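Local coordinates for metal transporter CNNM3 (Homo sapiens, PDB 6DFD), which probably takes part in magnesium efflux across the membrane and forms dimers through its cyclic nucleotide-binding homology domain, at residues 85-90 / 189-194; 98-103 / 182-187; 105-110 / 176-181; 112-117 / 134-139. The protein carries 6 engineered substitutions. One frame throughout, in Å; residues are numbered along the deposited sequence.

Contact 1: 85-90 / 189-194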
loop_
_atom_site.group_PDB
_atom_site.type_symbol
_atom_site.label_atom_id
_atom_site.label_comp_id
_atom_site.label_asym_id
_atom_site.label_seq_id
_atom_site.Cartn_x
_atom_site.Cartn_y
_atom_site.Cartn_z
ATOM N N GLN A 85 9.774 -16.410 8.492
ATOM C CA GLN A 85 10.827 -16.184 7.514
ATOM C C GLN A 85 11.393 -14.788 7.706
ATOM O O GLN A 85 10.826 -13.950 8.400
ATOM C CB GLN A 85 10.313 -16.351 6.079
ATOM C CG GLN A 85 9.682 -17.715 5.775
ATOM C CD GLN A 85 10.689 -18.787 5.414
ATOM O OE1 GLN A 85 11.902 -18.570 5.464
ATOM N NE2 GLN A 85 10.187 -19.958 5.034
ATOM N N GLU A 86 12.531 -14.540 7.078
ATOM C CA GLU A 86 13.149 -13.231 7.135
ATOM C C GLU A 86 13.591 -12.829 5.742
ATOM O O GLU A 86 13.748 -13.662 4.844
ATOM C CB GLU A 86 14.355 -13.219 8.083
ATOM C CG GLU A 86 15.486 -14.140 7.635
ATOM C CD GLU A 86 16.759 -13.957 8.445
ATOM O OE1 GLU A 86 16.877 -12.933 9.152
ATOM O OE2 GLU A 86 17.637 -14.840 8.374
ATOM N N VAL A 87 13.807 -11.533 5.582
ATOM C CA VAL A 87 14.577 -11.003 4.474
ATOM C C VAL A 87 15.758 -10.291 5.101
ATOM O O VAL A 87 15.574 -9.406 5.948
ATOM C CB VAL A 87 13.750 -10.061 3.584
ATOM C CG1 VAL A 87 14.640 -9.350 2.566
ATOM C CG2 VAL A 87 12.665 -10.846 2.863
ATOM N N ARG A 88 16.958 -10.720 4.737
ATOM C CA ARG A 88 18.183 -10.040 5.126
ATOM C C ARG A 88 18.439 -8.962 4.088
ATOM O O ARG A 88 18.687 -9.262 2.915
ATOM C CB ARG A 88 19.340 -11.027 5.201
ATOM C CG ARG A 88 19.092 -12.148 6.175
ATOM C CD ARG A 88 20.402 -12.765 6.597
ATOM N NE ARG A 88 21.241 -11.787 7.285
ATOM C CZ ARG A 88 22.526 -11.971 7.563
ATOM N NH1 ARG A 88 23.127 -13.100 7.209
ATOM N NH2 ARG A 88 23.209 -11.022 8.190
ATOM N N PHE A 89 18.351 -7.708 4.506
ATOM C CA PHE A 89 18.417 -6.613 3.560
ATOM C C PHE A 89 19.874 -6.278 3.253
ATOM O O PHE A 89 20.678 -6.057 4.165
ATOM C CB PHE A 89 17.681 -5.396 4.117
ATOM C CG PHE A 89 17.593 -4.269 3.152
ATOM C CD1 PHE A 89 16.732 -4.339 2.079
ATOM C CD2 PHE A 89 18.386 -3.148 3.299
ATOM C CE1 PHE A 89 16.656 -3.303 1.172
ATOM C CE2 PHE A 89 18.311 -2.114 2.394
ATOM C CZ PHE A 89 17.444 -2.191 1.331
ATOM N N ASP A 90 20.212 -6.263 1.968
ATOM C CA ASP A 90 21.573 -5.990 1.497
ATOM C C ASP A 90 21.623 -4.527 1.076
ATOM O O ASP A 90 21.219 -4.171 -0.034
ATOM C CB ASP A 90 21.943 -6.921 0.345
ATOM C CG ASP A 90 23.357 -6.698 -0.165
ATOM O OD1 ASP A 90 24.018 -5.733 0.267
ATOM O OD2 ASP A 90 23.799 -7.502 -1.010
ATOM N N LEU A 189 13.472 -7.692 7.049
ATOM C CA LEU A 189 12.079 -8.020 7.317
ATOM C C LEU A 189 11.990 -9.269 8.175
ATOM O O LEU A 189 12.737 -10.228 7.966
ATOM C CB LEU A 189 11.272 -8.275 6.033
ATOM C CG LEU A 189 11.273 -7.209 4.939
ATOM C CD1 LEU A 189 10.387 -7.663 3.791
ATOM C CD2 LEU A 189 10.811 -5.867 5.484
ATOM N N GLN A 190 11.046 -9.259 9.119
ATOM C CA GLN A 190 10.590 -10.474 9.778
ATOM C C GLN A 190 9.146 -10.699 9.360
ATOM O O GLN A 190 8.309 -9.799 9.518
ATOM C CB GLN A 190 10.710 -10.380 11.301
ATOM C CG GLN A 190 10.527 -11.717 12.013
ATOM C CD GLN A 190 11.634 -12.714 11.695
ATOM O OE1 GLN A 190 12.805 -12.350 11.586
ATOM N NE2 GLN A 190 11.260 -13.979 11.536
ATOM N N LEU A 191 8.869 -11.902 8.847
ATOM C CA LEU A 191 7.680 -12.197 8.061
ATOM C C LEU A 191 6.975 -13.449 8.556
ATOM O O LEU A 191 7.611 -14.412 8.999
ATOM C CB LEU A 191 8.032 -12.446 6.578
ATOM C CG LEU A 191 8.748 -11.350 5.796
ATOM C CD1 LEU A 191 8.968 -11.823 4.386
ATOM C CD2 LEU A 191 7.956 -10.060 5.814
ATOM N N ILE A 192 5.650 -13.430 8.413
ATOM C CA ILE A 192 4.812 -14.625 8.382
ATOM C C ILE A 192 4.537 -14.940 6.918
ATOM O O ILE A 192 4.050 -14.079 6.179
ATOM C CB ILE A 192 3.497 -14.395 9.153
ATOM C CG1 ILE A 192 3.785 -14.206 10.644
ATOM C CG2 ILE A 192 2.499 -15.533 8.916
ATOM C CD1 ILE A 192 4.462 -15.417 11.319
ATOM N N LYS A 193 4.863 -16.158 6.488
ATOM C CA LYS A 193 4.637 -16.603 5.117
ATOM C C LYS A 193 3.809 -17.877 5.132
ATOM O O LYS A 193 4.256 -18.906 5.654
ATOM C CB LYS A 193 5.953 -16.865 4.393
ATOM C CG LYS A 193 5.788 -17.227 2.927
ATOM C CD LYS A 193 7.098 -17.754 2.338
ATOM C CE LYS A 193 7.147 -17.596 0.824
ATOM N NZ LYS A 193 8.460 -18.028 0.246
ATOM N N VAL A 194 2.629 -17.823 4.523
ATOM C CA VAL A 194 1.723 -18.968 4.470
ATOM C C VAL A 194 1.479 -19.306 3.010
ATOM O O VAL A 194 0.944 -18.479 2.260
ATOM C CB VAL A 194 0.404 -18.690 5.198
ATOM C CG1 VAL A 194 -0.543 -19.890 5.058
ATOM C CG2 VAL A 194 0.685 -18.395 6.648
#
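Q85 and V87 pair with L191 and L189 through four backbone hydrogen bonds that join two antiparallel strands. L191 O receives Q85 N at 3.0 Å, and L191 N returns a bond to Q85 O at 2.9 Å. V87 N reaches L189 O at 2.9 Å, and L189 N reaches V87 O, also at 2.9 Å. Between these two rings E86 and Q190 form a non-hydrogen-bonded pair, where E86 CA comes 3.1 Å from L189 O in a CA-H...O contact.

Apolar packing occupies the face bearing V87, L189 and L191. V87 and L189 lie side by side, with V87 CB 3.9 Å from L189 CB. V87 CG2 meets L191 CD1 at 4.1 Å; L101 packs against all three. Branched aliphatic residues suit this buried face, and at its margin the aliphatic part of Q85 touches K193, whose amine makes a cation-pi contact with Y110.

Polar side chains take the other face. Q190 bends back at chi2 (66°), bringing NE2 to 3.2 Å from Q85 O, at too poor an angle for a hydrogen bond, and laying OE1 beside E86 CB. With Q190 cut back to alanine, the Q85 carbonyl and the E86 methylene would probably lose the amide that lies against them. The chemistry is thus divided: the backbone supplies the directional bonds, hydrocarbon packs at the V87, L189 and L191 face, with Q85 and K193 at its margin, and E86 and Q190 take the more exposed one.

Contact 2: 98-103 / 182-187; sequences HHYLYQ and TVRALS
R184 crosses obliquely over the ring of Y100, and its chain can be followed outward atom by atom. R184 CB sits over one face of the ring, 4.0 Å from Y100 CE2. With CG anti to the backbone N (chi1 -179°), R184 CG continues over that face, 4.2 Å from the centroid of the Y100 ring and 13° off its normal, a CH-pi contact; it also meets H99 CB. R184 CD reaches the phenol end, 3.5 Å from Y100 OH. There the chain bends at chi3 (54°), and the guanidinium leaves the ring at a slant, with NH2 making a long, weak ion pair with E120. Arginine suits the place because its methylenes can cover an aromatic face while its charge stays at the surface. At the ring's edge, near its plane, T182 CG2 touches Y100 CD2 at 3.6 Å. A serine in place of Y100 would probably bare the arginine methylenes and the T182 methyl, and set the R184 chain freer to turn.

On the opposite face of the sheet, beside Y102, V183 spreads its two methyls, CG1 to L101 CD1 and CG2 to Y102 CD2, in the hydrophobic interior. The backbone bonds are A185 N to H99 O (2.8 Å), L101 N to V183 O (2.8 Å) and V183 N to Y102 O (3.0 Å). L101 and Y102 together face the single residue V183, a classic beta bulge, placed where an outer strand of the domain's beta barrel turns a corner.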
loop_
_atom_site.group_PDB
_atom_site.type_symbol
_atom_site.label_atom_id
_atom_site.label_comp_id
_atom_site.label_asym_id
_atom_site.label_seq_id
_atom_site.Cartn_x
_atom_site.Cartn_y
_atom_site.Cartn_z
ATOM N N HIS A 98 16.348 -11.225 -3.795
ATOM C CA HIS A 98 15.733 -11.737 -2.569
ATOM C C HIS A 98 15.000 -10.658 -1.773
ATOM O O HIS A 98 14.335 -10.984 -0.780
ATOM C CB HIS A 98 16.801 -12.417 -1.702
ATOM C CG HIS A 98 17.732 -11.466 -1.013
ATOM N ND1 HIS A 98 18.761 -10.824 -1.666
ATOM C CD2 HIS A 98 17.799 -11.067 0.280
ATOM C CE1 HIS A 98 19.414 -10.059 -0.809
ATOM N NE2 HIS A 98 18.853 -10.191 0.380
ATOM N N HIS A 99 15.092 -9.391 -2.180
ATOM C CA HIS A 99 14.317 -8.332 -1.546
ATOM C C HIS A 99 12.867 -8.294 -2.010
ATOM O O HIS A 99 12.034 -7.646 -1.360
ATOM C CB HIS A 99 14.952 -6.970 -1.832
ATOM C CG HIS A 99 16.285 -6.788 -1.195
ATOM N ND1 HIS A 99 17.098 -5.713 -1.467
ATOM C CD2 HIS A 99 16.946 -7.540 -0.285
ATOM C CE1 HIS A 99 18.212 -5.816 -0.764
ATOM N NE2 HIS A 99 18.141 -6.916 -0.035
ATOM N N TYR A 100 12.537 -8.962 -3.109
ATOM C CA TYR A 100 11.193 -8.888 -3.669
ATOM C C TYR A 100 10.325 -9.988 -3.076
ATOM O O TYR A 100 10.651 -11.174 -3.185
ATOM C CB TYR A 100 11.224 -8.997 -5.192
ATOM C CG TYR A 100 11.791 -7.756 -5.827
ATOM C CD1 TYR A 100 13.154 -7.596 -5.954
ATOM C CD2 TYR A 100 10.961 -6.731 -6.266
ATOM C CE1 TYR A 100 13.691 -6.454 -6.519
ATOM C CE2 TYR A 100 11.490 -5.583 -6.833
ATOM C CZ TYR A 100 12.854 -5.454 -6.956
ATOM O OH TYR A 100 13.393 -4.321 -7.520
ATOM N N LEU A 101 9.218 -9.585 -2.464
ATOM C CA LEU A 101 8.220 -10.523 -1.964
ATOM C C LEU A 101 7.174 -10.854 -3.019
ATOM O O LEU A 101 6.685 -11.992 -3.081
ATOM C CB LEU A 101 7.537 -9.937 -0.730
ATOM C CG LEU A 101 8.440 -9.489 0.423
ATOM C CD1 LEU A 101 7.589 -9.002 1.596
ATOM C CD2 LEU A 101 9.372 -10.613 0.854
ATOM N N TYR A 102 6.824 -9.874 -3.850
ATOM C CA TYR A 102 5.883 -10.055 -4.940
ATOM C C TYR A 102 6.363 -9.252 -6.136
ATOM O O TYR A 102 6.985 -8.197 -5.982
ATOM C CB TYR A 102 4.474 -9.604 -4.556
ATOM C CG TYR A 102 3.900 -10.407 -3.423
ATOM C CD1 TYR A 102 3.179 -11.564 -3.669
ATOM C CD2 TYR A 102 4.093 -10.017 -2.106
ATOM C CE1 TYR A 102 2.651 -12.311 -2.631
ATOM C CE2 TYR A 102 3.570 -10.757 -1.059
ATOM C CZ TYR A 102 2.850 -11.905 -1.335
ATOM O OH TYR A 102 2.327 -12.660 -0.310
ATOM N N GLN A 103 6.066 -9.758 -7.328
ATOM C CA GLN A 103 6.416 -9.057 -8.554
ATOM C C GLN A 103 5.231 -9.107 -9.500
ATOM O O GLN A 103 4.673 -10.183 -9.738
ATOM C CB GLN A 103 7.657 -9.670 -9.197
ATOM C CG GLN A 103 8.871 -9.601 -8.291
ATOM C CD GLN A 103 10.040 -10.381 -8.829
ATOM O OE1 GLN A 103 10.417 -11.417 -8.280
ATOM N NE2 GLN A 103 10.621 -9.890 -9.913
ATOM N N THR A 182 4.006 -5.035 -6.969
ATOM C CA THR A 182 5.348 -5.449 -6.609
ATOM C C THR A 182 5.609 -4.958 -5.198
ATOM O O THR A 182 5.219 -3.838 -4.842
ATOM C CB THR A 182 6.389 -4.878 -7.591
ATOM O OG1 THR A 182 6.014 -5.223 -8.930
ATOM C CG2 THR A 182 7.776 -5.425 -7.308
ATOM N N VAL A 183 6.252 -5.802 -4.393
ATOM C CA VAL A 183 6.548 -5.484 -3.000
ATOM C C VAL A 183 8.022 -5.755 -2.764
ATOM O O VAL A 183 8.486 -6.886 -2.953
ATOM C CB VAL A 183 5.684 -6.298 -2.022
ATOM C CG1 VAL A 183 6.059 -5.969 -0.584
ATOM C CG2 VAL A 183 4.210 -6.025 -2.267
ATOM N N ARG A 184 8.754 -4.730 -2.333
ATOM C CA ARG A 184 10.195 -4.830 -2.172
ATOM C C ARG A 184 10.596 -4.403 -0.772
ATOM O O ARG A 184 10.174 -3.345 -0.297
ATOM C CB ARG A 184 10.926 -3.957 -3.207
ATOM C CG ARG A 184 12.444 -4.022 -3.107
ATOM C CD ARG A 184 13.117 -3.175 -4.185
ATOM N NE ARG A 184 12.646 -1.793 -4.174
ATOM C CZ ARG A 184 13.216 -0.799 -3.502
ATOM N NH1 ARG A 184 14.302 -1.003 -2.764
ATOM N NH2 ARG A 184 12.685 0.411 -3.568
ATOM N N ALA A 185 11.463 -5.190 -0.144
ATOM C CA ALA A 185 12.000 -4.823 1.157
ATOM C C ALA A 185 12.792 -3.528 1.069
ATOM O O ALA A 185 13.570 -3.322 0.131
ATOM C CB ALA A 185 12.907 -5.926 1.684
ATOM N N LEU A 186 12.597 -2.669 2.071
ATOM C CA LEU A 186 13.418 -1.490 2.293
ATOM C C LEU A 186 14.290 -1.621 3.532
ATOM O O LEU A 186 15.056 -0.700 3.840
ATOM C CB LEU A 186 12.527 -0.247 2.423
ATOM C CG LEU A 186 11.573 0.036 1.269
ATOM C CD1 LEU A 186 10.729 1.266 1.622
ATOM C CD2 LEU A 186 12.331 0.245 -0.040
ATOM N N SER A 187 14.207 -2.746 4.232
ATOM C CA SER A 187 14.908 -2.989 5.484
ATOM C C SER A 187 14.910 -4.492 5.699
ATOM O O SER A 187 14.226 -5.227 4.986
ATOM C CB SER A 187 14.227 -2.289 6.661
ATOM O OG SER A 187 12.980 -2.923 6.966
#

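Contact 3: 105-110 / 176-181; sequences SQPVDY and MYCPDY. Engineered in segment 176-181: M176 (natural residue Ala).
P107 presses its ring against M176 and C178: P107 CB meets M176 CB at 3.7 Å, and P107 CG meets C178 SG at 3.9 Å. The selenium of M176, an engineered residue present as selenomethionine, lies 4.0 Å from D109 CB. The next bump is V108 CG1, which fills the hollow between Y177 CD1, at 4.1 Å, and P179 CD, at 4.0 Å. It enters because chi1 (75°) sets it between the backbone N and the carbonyl carbon. P179 CD in turn fits against Q106 O, 3.1 Å away. The rigid prolines suit these loops, offering compact hydrocarbon where no regular strand exists. Two bonds, each nearly along the C=O axis, hold the loops together: S105 N to P179 O (3.0 Å) and V108 N to Y177 O (2.9 Å).

These loops lead into strands 110-114 and 181-185. Helix 196-207 contributes R196 beside D109 and M176, while E126 of the second subunit accepts a hydrogen bond from Y177 OH at the dimer interface.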
loop_
_atom_site.group_PDB
_atom_site.type_symbol
_atom_site.label_atom_id
_atom_site.label_comp_id
_atom_site.label_asym_id
_atom_site.label_seq_id
_atom_site.Cartn_x
_atom_site.Cartn_y
_atom_site.Cartn_z
ATOM N N SER A 105 2.630 -9.582 -12.190
ATOM C CA SER A 105 2.402 -10.570 -13.235
ATOM C C SER A 105 3.192 -11.857 -13.024
ATOM O O SER A 105 3.090 -12.768 -13.854
ATOM C CB SER A 105 2.726 -10.021 -14.634
ATOM O OG SER A 105 2.017 -8.819 -14.896
ATOM N N GLN A 106 3.970 -11.971 -11.949
ATOM C CA GLN A 106 4.713 -13.194 -11.676
ATOM C C GLN A 106 3.868 -14.119 -10.808
ATOM O O GLN A 106 3.438 -13.703 -9.721
ATOM C CB GLN A 106 6.026 -12.890 -10.981
ATOM C CG GLN A 106 6.691 -14.124 -10.382
ATOM C CD GLN A 106 8.188 -13.957 -10.197
ATOM O OE1 GLN A 106 8.701 -14.051 -9.080
ATOM N NE2 GLN A 106 8.900 -13.714 -11.294
ATOM N N PRO A 107 3.605 -15.356 -11.235
ATOM C CA PRO A 107 2.787 -16.261 -10.419
ATOM C C PRO A 107 3.313 -16.361 -8.995
ATOM O O PRO A 107 4.522 -16.444 -8.762
ATOM C CB PRO A 107 2.900 -17.600 -11.154
ATOM C CG PRO A 107 3.215 -17.238 -12.558
ATOM C CD PRO A 107 4.042 -15.994 -12.491
ATOM N N VAL A 108 2.388 -16.352 -8.040
ATOM C CA VAL A 108 2.725 -16.450 -6.629
ATOM C C VAL A 108 1.670 -17.302 -5.937
ATOM O O VAL A 108 0.510 -17.357 -6.361
ATOM C CB VAL A 108 2.825 -15.055 -5.976
ATOM C CG1 VAL A 108 1.430 -14.464 -5.742
ATOM C CG2 VAL A 108 3.630 -15.131 -4.689
ATOM N N ASP A 109 2.079 -17.969 -4.856
ATOM C CA ASP A 109 1.166 -18.860 -4.153
ATOM C C ASP A 109 1.372 -18.794 -2.643
ATOM O O ASP A 109 1.188 -19.798 -1.942
ATOM C CB ASP A 109 1.318 -20.304 -4.643
ATOM C CG ASP A 109 2.640 -20.925 -4.238
ATOM O OD1 ASP A 109 3.592 -20.174 -3.947
ATOM O OD2 ASP A 109 2.721 -22.171 -4.208
ATOM N N TYR A 110 1.727 -17.625 -2.118
ATOM C CA TYR A 110 1.832 -17.472 -0.677
ATOM C C TYR A 110 1.298 -16.120 -0.231
ATOM O O TYR A 110 1.259 -15.149 -0.993
ATOM C CB TYR A 110 3.271 -17.648 -0.185
ATOM C CG TYR A 110 4.292 -16.813 -0.935
ATOM C CD1 TYR A 110 4.439 -15.463 -0.669
ATOM C CD2 TYR A 110 5.104 -17.388 -1.906
ATOM C CE1 TYR A 110 5.373 -14.695 -1.353
ATOM C CE2 TYR A 110 6.046 -16.632 -2.595
ATOM C CZ TYR A 110 6.172 -15.290 -2.315
ATOM O OH TYR A 110 7.103 -14.545 -3.004
HETATM N N MSE A 176 -1.856 -20.401 -10.979
HETATM C CA MSE A 176 -1.430 -19.534 -9.887
HETATM C C MSE A 176 -1.887 -18.095 -10.085
HETATM O O MSE A 176 -1.960 -17.592 -11.208
HETATM C CB MSE A 176 0.092 -19.557 -9.745
HETATM C CG MSE A 176 0.614 -20.521 -8.700
HETATM SE SE MSE A 176 2.540 -20.322 -8.449
HETATM C CE MSE A 176 3.148 -21.726 -9.667
ATOM N N TYR A 177 -2.182 -17.437 -8.969
ATOM C CA TYR A 177 -2.535 -16.029 -8.992
ATOM C C TYR A 177 -1.307 -15.190 -9.325
ATOM O O TYR A 177 -0.212 -15.431 -8.810
ATOM C CB TYR A 177 -3.117 -15.627 -7.636
ATOM C CG TYR A 177 -3.242 -14.141 -7.390
ATOM C CD1 TYR A 177 -2.535 -13.528 -6.361
ATOM C CD2 TYR A 177 -4.076 -13.356 -8.172
ATOM C CE1 TYR A 177 -2.653 -12.172 -6.122
ATOM C CE2 TYR A 177 -4.201 -11.998 -7.942
ATOM C CZ TYR A 177 -3.490 -11.412 -6.914
ATOM O OH TYR A 177 -3.608 -10.057 -6.683
ATOM N N CYS A 178 -1.487 -14.221 -10.220
ATOM C CA CYS A 178 -0.445 -13.258 -10.540
ATOM C C CYS A 178 -0.835 -11.909 -9.961
ATOM O O CYS A 178 -1.865 -11.351 -10.367
ATOM C CB CYS A 178 -0.247 -13.152 -12.049
ATOM S SG CYS A 178 0.338 -14.676 -12.795
ATOM N N PRO A 179 -0.069 -11.343 -9.032
ATOM C CA PRO A 179 -0.499 -10.095 -8.396
ATOM C C PRO A 179 -0.330 -8.915 -9.339
ATOM O O PRO A 179 0.467 -8.944 -10.278
ATOM C CB PRO A 179 0.429 -9.984 -7.183
ATOM C CG PRO A 179 1.702 -10.634 -7.646
ATOM C CD PRO A 179 1.315 -11.694 -8.663
ATOM N N ASP A 180 -1.116 -7.871 -9.087
ATOM C CA ASP A 180 -0.955 -6.591 -9.774
ATOM C C ASP A 180 -0.178 -5.609 -8.909
ATOM O O ASP A 180 -0.476 -4.413 -8.868
ATOM C CB ASP A 180 -2.310 -6.010 -10.168
ATOM C CG ASP A 180 -3.145 -5.616 -8.972
ATOM O OD1 ASP A 180 -2.773 -5.985 -7.839
ATOM O OD2 ASP A 180 -4.169 -4.928 -9.167
ATOM N N TYR A 181 0.814 -6.114 -8.184
ATOM C CA TYR A 181 1.655 -5.270 -7.356
ATOM C C TYR A 181 3.033 -5.893 -7.244
ATOM O O TYR A 181 3.215 -7.101 -7.413
ATOM C CB TYR A 181 1.066 -5.053 -5.958
ATOM C CG TYR A 181 0.499 -6.292 -5.290
ATOM C CD1 TYR A 181 -0.848 -6.614 -5.414
ATOM C CD2 TYR A 181 1.300 -7.120 -4.513
ATOM C CE1 TYR A 181 -1.378 -7.739 -4.795
ATOM C CE2 TYR A 181 0.779 -8.247 -3.891
ATOM C CZ TYR A 181 -0.561 -8.549 -4.035
ATOM O OH TYR A 181 -1.088 -9.663 -3.416
#

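Contact 4: 112-117 / 134-139; sequences ILILQG and AFTYYG
I114 turns CG1 anti to its carbonyl carbon (chi1 -61°) and extends beyond it (chi2 174°), carrying CD1 to 3.5 Å from T136 OG1 and to 3.8 Å from Y138 CE2, at that ring's edge. L113 instead swings CG opposite its own nitrogen (chi1 176°), which lays CD2 over one face of the F135 ring and CD1 4.1 Å from F135 CD2. F56 of helix 47-60 meets the same F135 ring edge-to-face.

The backbones pair through I112 N to Y138 O (2.9 Å) and Y138 N to I112 O (2.8 Å). Beyond them I114 N bonds T136 O (3.0 Å), and I114 O accepts F135 N.

Y138 OH donates to T136 OG1 at 2.9 Å, and T136 OG1 is also bonded to G133 O, while N132 ND2 meets the phenol oxygen. Tyrosine therefore suits its place by offering a ring edge to I114 CD1, while T136 lies alongside I114 with its hydroxyl oxygen against that methyl; the two hydroxyls, brought among apolar groups, are satisfied by one another and by nearby polar atoms.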
loop_
_atom_site.group_PDB
_atom_site.type_symbol
_atom_site.label_atom_id
_atom_site.label_comp_id
_atom_site.label_asym_id
_atom_site.label_seq_id
_atom_site.Cartn_x
_atom_site.Cartn_y
_atom_site.Cartn_z
ATOM N N ILE A 112 1.739 -13.180 2.814
ATOM C CA ILE A 112 2.758 -12.638 3.703
ATOM C C ILE A 112 2.153 -11.573 4.601
ATOM O O ILE A 112 1.385 -10.716 4.147
ATOM C CB ILE A 112 3.953 -12.059 2.915
ATOM C CG1 ILE A 112 4.765 -13.206 2.315
ATOM C CG2 ILE A 112 4.828 -11.201 3.821
ATOM C CD1 ILE A 112 5.802 -12.769 1.329
ATOM N N LEU A 113 2.506 -11.628 5.883
ATOM C CA LEU A 113 2.244 -10.550 6.823
ATOM C C LEU A 113 3.588 -10.104 7.369
ATOM O O LEU A 113 4.420 -10.943 7.734
ATOM C CB LEU A 113 1.318 -10.986 7.966
ATOM C CG LEU A 113 1.098 -9.899 9.027
ATOM C CD1 LEU A 113 -0.291 -9.907 9.529
ATOM C CD2 LEU A 113 2.033 -10.081 10.205
ATOM N N ILE A 114 3.809 -8.797 7.408
ATOM C CA ILE A 114 5.078 -8.246 7.871
ATOM C C ILE A 114 5.018 -8.117 9.386
ATOM O O ILE A 114 4.222 -7.340 9.920
ATOM C CB ILE A 114 5.371 -6.887 7.215
ATOM C CG1 ILE A 114 5.479 -7.042 5.698
ATOM C CG2 ILE A 114 6.686 -6.271 7.777
ATOM C CD1 ILE A 114 5.626 -5.713 4.965
ATOM N N LEU A 115 5.869 -8.866 10.088
ATOM C CA LEU A 115 5.932 -8.697 11.537
ATOM C C LEU A 115 6.765 -7.482 11.896
ATOM O O LEU A 115 6.439 -6.748 12.841
ATOM C CB LEU A 115 6.531 -9.938 12.190
ATOM C CG LEU A 115 5.670 -11.002 12.878
ATOM C CD1 LEU A 115 4.211 -10.944 12.516
ATOM C CD2 LEU A 115 6.262 -12.356 12.597
ATOM N N GLN A 116 7.845 -7.264 11.152
ATOM C CA GLN A 116 8.727 -6.142 11.422
ATOM C C GLN A 116 9.409 -5.757 10.120
ATOM O O GLN A 116 9.830 -6.630 9.361
ATOM C CB GLN A 116 9.772 -6.510 12.486
ATOM C CG GLN A 116 10.678 -5.365 12.896
ATOM C CD GLN A 116 11.737 -5.790 13.897
ATOM O OE1 GLN A 116 11.551 -6.744 14.653
ATOM N NE2 GLN A 116 12.860 -5.081 13.904
ATOM N N GLY A 117 9.491 -4.464 9.847
ATOM C CA GLY A 117 10.241 -3.975 8.707
ATOM C C GLY A 117 9.382 -3.137 7.782
ATOM O O GLY A 117 8.210 -2.868 8.045
ATOM N N ALA A 134 4.860 -2.556 9.554
ATOM C CA ALA A 134 4.525 -3.771 10.278
ATOM C C ALA A 134 3.022 -4.007 10.246
ATOM O O ALA A 134 2.227 -3.071 10.366
ATOM C CB ALA A 134 5.008 -3.670 11.725
ATOM N N PHE A 135 2.656 -5.269 10.063
ATOM C CA PHE A 135 1.299 -5.799 10.108
ATOM C C PHE A 135 0.490 -5.410 8.877
ATOM O O PHE A 135 -0.735 -5.614 8.846
ATOM C CB PHE A 135 0.600 -5.430 11.427
ATOM C CG PHE A 135 0.909 -6.420 12.528
ATOM C CD1 PHE A 135 2.132 -6.400 13.174
ATOM C CD2 PHE A 135 0.022 -7.438 12.840
ATOM C CE1 PHE A 135 2.448 -7.344 14.147
ATOM C CE2 PHE A 135 0.334 -8.381 13.811
ATOM C CZ PHE A 135 1.539 -8.332 14.466
ATOM N N THR A 136 1.149 -4.924 7.826
ATOM C CA THR A 136 0.543 -4.961 6.508
ATOM C C THR A 136 0.705 -6.366 5.940
ATOM O O THR A 136 1.593 -7.118 6.347
ATOM C CB THR A 136 1.162 -3.911 5.584
ATOM O OG1 THR A 136 2.565 -4.148 5.439
ATOM C CG2 THR A 136 0.926 -2.511 6.155
ATOM N N TYR A 137 -0.201 -6.752 5.042
ATOM C CA TYR A 137 -0.188 -8.114 4.525
ATOM C C TYR A 137 -0.590 -8.129 3.059
ATOM O O TYR A 137 -1.190 -7.184 2.545
ATOM C CB TYR A 137 -1.107 -9.026 5.337
ATOM C CG TYR A 137 -2.526 -8.532 5.389
ATOM C CD1 TYR A 137 -3.422 -8.837 4.380
ATOM C CD2 TYR A 137 -2.964 -7.745 6.445
ATOM C CE1 TYR A 137 -4.736 -8.386 4.431
ATOM C CE2 TYR A 137 -4.269 -7.288 6.500
ATOM C CZ TYR A 137 -5.145 -7.612 5.491
ATOM O OH TYR A 137 -6.442 -7.160 5.539
ATOM N N TYR A 138 -0.247 -9.235 2.396
ATOM C CA TYR A 138 -0.264 -9.346 0.944
ATOM C C TYR A 138 -0.577 -10.783 0.575
ATOM O O TYR A 138 -0.358 -11.705 1.362
ATOM C CB TYR A 138 1.088 -8.945 0.320
ATOM C CG TYR A 138 1.586 -7.648 0.892
ATOM C CD1 TYR A 138 1.241 -6.437 0.312
ATOM C CD2 TYR A 138 2.324 -7.628 2.065
ATOM C CE1 TYR A 138 1.644 -5.237 0.870
ATOM C CE2 TYR A 138 2.727 -6.438 2.634
ATOM C CZ TYR A 138 2.381 -5.244 2.029
ATOM O OH TYR A 138 2.769 -4.041 2.590
ATOM N N GLY A 139 -1.078 -10.960 -0.642
ATOM C CA GLY A 139 -1.196 -12.283 -1.222
ATOM C C GLY A 139 -2.368 -13.098 -0.731
ATOM O O GLY A 139 -2.334 -14.324 -0.841
#

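In the fold
The four contacts are nested along the chain: contact 4 within the loop closed by contact 3, that within contact 2, and that within contact 1. Contacts 1 and 4, their centres about 9 Å apart, belong to one antiparallel sheet, ordered 84-87, 189-195, 110-114, 137-138. Contact 2 lies in the second sheet, at its outer strand 100-102, about 10 Å from contact 1 between centres. Contact 3, about 18 Å from contact 1 between centres, joins loops leading into strands of both sheets. Y110 bonds L101 O through its hydroxyl and Y102 OH through its carbonyl, joining contacts 2 and 3. Together the two sheets make up the domain's beta barrel; contacts 3 and 4 also touch the second subunit.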